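Local atomic coordinates of rusticyanin (Thiobacillus ferrooxidans, PDB entry 2CAK), a protein that carries electrons as a periplasmic blue copper protein, passing them from cytochrome c552 to the A-type oxidase in iron respiration. Residues Lys20-Tyr32 against Ser52-Asp64. Residues are numbered along the deposited sequence; the frame is centred on the assembly and turned at random.
Sequences KDTGKVSGDTVTY and SFEVHGKKNPTLD. Unlike the reference sequence in segment 52-64: G57 (reference Asp), D64 (reference Glu).
Strand 29-31 pairs in parallel with strand 62-64 in one sheet of the cupredoxin beta-sandwich, T29 beside T62, V30 beside L63 and T31 beside D64. Four backbone bonds hold the ladder: D28 O accepts from T62 N, V30 gives its N to T62 O (2.8 Å) and takes D64 N on its O, and Y32 N reaches D64 O (3.0 Å). Between the two sheets, V30 CG2 lies 3.8 Å from P61 CB, and L63 CD2 meets V30 CB; L63 and Y32 both pack on V39 of strand 36-43 in the other sheet.

The polar cluster centres on D21, whose CG stands opposite the backbone N (chi1 -180°), directing the carboxylate at the V55-K58 type I' turn. H56 ND1 donates almost straight to D21 OD1 (2.7 Å), with the imidazole nearly perpendicular to the carboxylate. G23 N approaches OD1 from the opposite face, closing an Asx turn, while OD2 receives V40 N and, on its syn lone pair, Y32 OH. Were this aspartate an alanine, H56 ND1 and G23 N would probably both lose their acceptor, and the Y32 hydroxyl would be left to turn. The same imidazole is touched at CD2 by V25 CG2, 3.5 Å away.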
loop_
_atom_site.group_PDB
_atom_site.type_symbol
_atom_site.label_atom_id
_atom_site.label_comp_id
_atom_site.label_asym_id
_atom_site.label_seq_id
_atom_site.Cartn_x
_atom_site.Cartn_y
_atom_site.Cartn_z
ATOM N N LYS A 20 2.027 12.057 -6.674
ATOM C CA LYS A 20 3.329 11.649 -7.219
ATOM C C LYS A 20 3.390 10.163 -7.534
ATOM O O LYS A 20 4.462 9.641 -7.880
ATOM C CB LYS A 20 4.445 12.007 -6.261
ATOM C CG LYS A 20 4.580 13.407 -5.717
ATOM C CD LYS A 20 4.265 14.525 -6.655
ATOM C CE LYS A 20 4.847 15.837 -6.085
ATOM N NZ LYS A 20 3.674 16.671 -5.654
ATOM N N ASP A 21 2.257 9.489 -7.478
ATOM C CA ASP A 21 2.197 8.119 -8.022
ATOM C C ASP A 21 2.415 8.187 -9.546
ATOM O O ASP A 21 1.664 8.916 -10.225
ATOM C CB ASP A 21 0.875 7.482 -7.631
ATOM C CG ASP A 21 0.763 6.077 -8.151
ATOM O OD1 ASP A 21 0.414 5.881 -9.342
ATOM O OD2 ASP A 21 1.036 5.136 -7.351
ATOM N N THR A 22 3.324 7.399 -10.087
ATOM C CA THR A 22 3.735 7.494 -11.477
ATOM C C THR A 22 3.014 6.532 -12.412
ATOM O O THR A 22 3.354 6.410 -13.601
ATOM C CB THR A 22 5.255 7.403 -11.652
ATOM O OG1 THR A 22 5.715 6.149 -11.176
ATOM C CG2 THR A 22 5.927 8.542 -10.922
ATOM N N GLY A 23 1.937 5.910 -11.924
ATOM C CA GLY A 23 1.191 4.946 -12.726
ATOM C C GLY A 23 0.169 5.611 -13.630
ATOM O O GLY A 23 -0.168 6.776 -13.496
ATOM N N LYS A 24 -0.340 4.804 -14.565
ATOM C CA LYS A 24 -1.372 5.213 -15.481
ATOM C C LYS A 24 -2.585 4.313 -15.255
ATOM O O LYS A 24 -2.463 3.092 -15.227
ATOM C CB LYS A 24 -0.928 5.137 -16.948
ATOM C CG LYS A 24 -2.052 5.578 -17.888
ATOM C CD LYS A 24 -2.542 6.960 -17.450
ATOM C CE LYS A 24 -3.092 7.740 -18.645
ATOM N NZ LYS A 24 -4.145 8.710 -18.193
ATOM N N VAL A 25 -3.760 4.908 -15.044
ATOM C CA VAL A 25 -4.961 4.116 -14.726
ATOM C C VAL A 25 -5.695 3.665 -15.968
ATOM O O VAL A 25 -5.934 4.463 -16.855
ATOM C CB VAL A 25 -5.929 4.974 -13.869
ATOM C CG1 VAL A 25 -7.222 4.222 -13.579
ATOM C CG2 VAL A 25 -5.132 5.388 -12.639
ATOM N N SER A 26 -6.150 2.445 -16.007
ATOM C CA SER A 26 -7.144 1.954 -16.931
ATOM C C SER A 26 -8.082 1.000 -16.191
ATOM O O SER A 26 -7.622 -0.022 -15.697
ATOM C CB SER A 26 -6.510 1.184 -18.081
ATOM O OG SER A 26 -7.411 1.106 -19.175
ATOM N N GLY A 27 -9.355 1.337 -16.080
ATOM C CA GLY A 27 -10.306 0.576 -15.271
ATOM C C GLY A 27 -9.872 0.480 -13.815
ATOM O O GLY A 27 -9.614 1.495 -13.175
ATOM N N ASP A 28 -9.729 -0.720 -13.268
ATOM C CA ASP A 28 -9.252 -0.823 -11.863
ATOM C C ASP A 28 -7.816 -1.344 -11.827
ATOM O O ASP A 28 -7.423 -2.051 -10.909
ATOM C CB ASP A 28 -10.166 -1.638 -10.967
ATOM C CG ASP A 28 -9.936 -1.474 -9.460
ATOM O OD1 ASP A 28 -9.660 -0.394 -8.860
ATOM O OD2 ASP A 28 -10.043 -2.488 -8.696
ATOM N N THR A 29 -7.044 -1.011 -12.867
ATOM C CA THR A 29 -5.620 -1.380 -12.895
ATOM C C THR A 29 -4.756 -0.129 -13.014
ATOM O O THR A 29 -5.152 0.835 -13.705
ATOM C CB THR A 29 -5.364 -2.312 -14.086
ATOM O OG1 THR A 29 -6.135 -3.512 -13.903
ATOM C CG2 THR A 29 -3.913 -2.691 -14.139
ATOM N N VAL A 30 -3.617 -0.110 -12.339
ATOM C CA VAL A 30 -2.631 0.971 -12.438
ATOM C C VAL A 30 -1.361 0.379 -13.028
ATOM O O VAL A 30 -0.800 -0.554 -12.433
ATOM C CB VAL A 30 -2.361 1.640 -11.073
ATOM C CG1 VAL A 30 -1.395 2.817 -11.259
ATOM C CG2 VAL A 30 -3.685 2.038 -10.435
ATOM N N THR A 31 -0.921 0.900 -14.152
ATOM C CA THR A 31 0.220 0.374 -14.873
ATOM C C THR A 31 1.412 1.338 -14.748
ATOM O O THR A 31 1.287 2.521 -15.009
ATOM C CB THR A 31 -0.098 0.118 -16.356
ATOM O OG1 THR A 31 -1.173 -0.859 -16.472
ATOM C CG2 THR A 31 1.115 -0.438 -17.034
ATOM N N TYR A 32 2.545 0.800 -14.338
ATOM C CA TYR A 32 3.762 1.552 -14.123
ATOM C C TYR A 32 4.782 1.232 -15.243
ATOM O O TYR A 32 4.704 0.147 -15.821
ATOM C CB TYR A 32 4.352 1.202 -12.747
ATOM C CG TYR A 32 3.431 1.612 -11.598
ATOM C CD1 TYR A 32 2.429 0.767 -11.153
ATOM C CD2 TYR A 32 3.549 2.834 -10.962
ATOM C CE1 TYR A 32 1.568 1.094 -10.127
ATOM C CE2 TYR A 32 2.675 3.208 -9.927
ATOM C CZ TYR A 32 1.692 2.340 -9.505
ATOM O OH TYR A 32 0.836 2.625 -8.507
ATOM N N SER A 52 -9.935 -0.247 3.192
ATOM C CA SER A 52 -9.447 -0.298 1.833
ATOM C C SER A 52 -8.131 0.478 1.702
ATOM O O SER A 52 -7.876 1.347 2.524
ATOM C CB SER A 52 -10.450 0.275 0.868
ATOM O OG SER A 52 -10.651 1.642 0.966
ATOM N N PHE A 53 -7.377 0.161 0.664
ATOM C CA PHE A 53 -6.265 0.975 0.216
ATOM C C PHE A 53 -6.641 1.758 -1.024
ATOM O O PHE A 53 -7.344 1.224 -1.883
ATOM C CB PHE A 53 -5.089 0.073 -0.174
ATOM C CG PHE A 53 -4.426 -0.729 0.930
ATOM C CD1 PHE A 53 -3.610 -0.108 1.861
ATOM C CD2 PHE A 53 -4.632 -2.095 1.044
ATOM C CE1 PHE A 53 -2.972 -0.853 2.812
ATOM C CE2 PHE A 53 -3.959 -2.829 1.992
ATOM C CZ PHE A 53 -3.149 -2.222 2.906
ATOM N N GLU A 54 -6.130 2.973 -1.129
ATOM C CA GLU A 54 -6.275 3.773 -2.359
ATOM C C GLU A 54 -4.868 4.003 -2.951
ATOM O O GLU A 54 -3.943 4.418 -2.262
ATOM C CB GLU A 54 -6.953 5.097 -2.079
ATOM C CG GLU A 54 -8.480 5.011 -1.964
ATOM C CD GLU A 54 -8.947 4.256 -0.737
ATOM O OE1 GLU A 54 -8.660 4.634 0.369
ATOM O OE2 GLU A 54 -9.694 3.205 -0.928
ATOM N N VAL A 55 -4.783 3.729 -4.246
ATOM C CA VAL A 55 -3.558 4.020 -5.011
ATOM C C VAL A 55 -3.976 4.754 -6.276
ATOM O O VAL A 55 -4.866 4.266 -7.006
ATOM C CB VAL A 55 -2.823 2.726 -5.398
ATOM C CG1 VAL A 55 -1.568 3.054 -6.209
ATOM C CG2 VAL A 55 -2.533 1.848 -4.213
ATOM N N HIS A 56 -3.425 5.921 -6.558
ATOM C CA HIS A 56 -3.804 6.725 -7.711
ATOM C C HIS A 56 -5.315 6.952 -7.745
ATOM O O HIS A 56 -5.935 6.945 -8.801
ATOM C CB HIS A 56 -3.321 6.099 -9.033
ATOM C CG HIS A 56 -2.937 7.116 -10.044
ATOM N ND1 HIS A 56 -1.614 7.323 -10.414
ATOM C CD2 HIS A 56 -3.653 7.988 -10.778
ATOM C CE1 HIS A 56 -1.576 8.286 -11.303
ATOM N NE2 HIS A 56 -2.778 8.715 -11.561
ATOM N N GLY A 57 -5.888 7.200 -6.553
ATOM C CA GLY A 57 -7.258 7.481 -6.374
ATOM C C GLY A 57 -8.255 6.419 -6.720
ATOM O O GLY A 57 -9.421 6.684 -6.970
ATOM N N LYS A 58 -7.844 5.198 -6.758
ATOM C CA LYS A 58 -8.638 4.020 -7.019
ATOM C C LYS A 58 -8.624 3.126 -5.792
ATOM O O LYS A 58 -7.613 3.043 -5.103
ATOM C CB LYS A 58 -8.078 3.231 -8.213
ATOM C CG LYS A 58 -8.047 4.001 -9.523
ATOM C CD LYS A 58 -9.462 4.176 -10.014
ATOM C CE LYS A 58 -9.931 2.861 -10.644
ATOM N NZ LYS A 58 -10.856 3.149 -11.773
ATOM N N LYS A 59 -9.725 2.411 -5.567
ATOM C CA LYS A 59 -9.820 1.475 -4.460
ATOM C C LYS A 59 -9.241 0.104 -4.795
ATOM O O LYS A 59 -9.656 -0.531 -5.767
ATOM C CB LYS A 59 -11.314 1.307 -4.111
ATOM C CG LYS A 59 -11.513 0.450 -2.879
ATOM C CD LYS A 59 -12.990 0.281 -2.569
ATOM C CE LYS A 59 -13.480 -0.813 -3.480
ATOM N NZ LYS A 59 -13.933 -1.964 -2.602
ATOM N N ASN A 60 -8.284 -0.321 -3.972
ATOM C CA ASN A 60 -7.644 -1.649 -4.104
ATOM C C ASN A 60 -7.332 -2.039 -5.526
ATOM O O ASN A 60 -7.610 -3.171 -5.962
ATOM C CB ASN A 60 -8.459 -2.722 -3.431
ATOM C CG ASN A 60 -8.738 -2.478 -1.968
ATOM O OD1 ASN A 60 -7.916 -1.942 -1.252
ATOM N ND2 ASN A 60 -9.902 -2.917 -1.520
ATOM N N PRO A 61 -6.667 -1.218 -6.335
ATOM C CA PRO A 61 -6.397 -1.555 -7.745
ATOM C C PRO A 61 -5.313 -2.611 -7.894
ATOM O O PRO A 61 -4.453 -2.808 -7.048
ATOM C CB PRO A 61 -5.940 -0.233 -8.347
ATOM C CG PRO A 61 -5.282 0.469 -7.193
ATOM C CD PRO A 61 -6.128 0.117 -6.019
ATOM N N THR A 62 -5.390 -3.330 -9.013
ATOM C CA THR A 62 -4.309 -4.195 -9.422
ATOM C C THR A 62 -3.146 -3.348 -9.944
ATOM O O THR A 62 -3.400 -2.470 -10.786
ATOM C CB THR A 62 -4.799 -5.192 -10.478
ATOM O OG1 THR A 62 -5.797 -6.014 -9.878
ATOM C CG2 THR A 62 -3.677 -6.115 -10.959
ATOM N N LEU A 63 -1.959 -3.600 -9.448
ATOM C CA LEU A 63 -0.770 -2.834 -9.888
ATOM C C LEU A 63 0.001 -3.699 -10.890
ATOM O O LEU A 63 0.327 -4.859 -10.567
ATOM C CB LEU A 63 0.112 -2.472 -8.693
ATOM C CG LEU A 63 -0.607 -1.850 -7.494
ATOM C CD1 LEU A 63 0.440 -1.450 -6.453
ATOM C CD2 LEU A 63 -1.423 -0.629 -7.862
ATOM N N ASP A 64 0.330 -3.169 -12.041
ATOM C CA ASP A 64 1.115 -3.877 -13.053
ATOM C C ASP A 64 2.502 -3.207 -13.084
ATOM O O ASP A 64 2.602 -2.022 -13.437
ATOM C CB ASP A 64 0.412 -3.820 -14.385
ATOM C CG ASP A 64 -0.709 -4.799 -14.599
ATOM O OD1 ASP A 64 -1.313 -5.422 -13.695
ATOM O OD2 ASP A 64 -1.068 -5.034 -15.785
#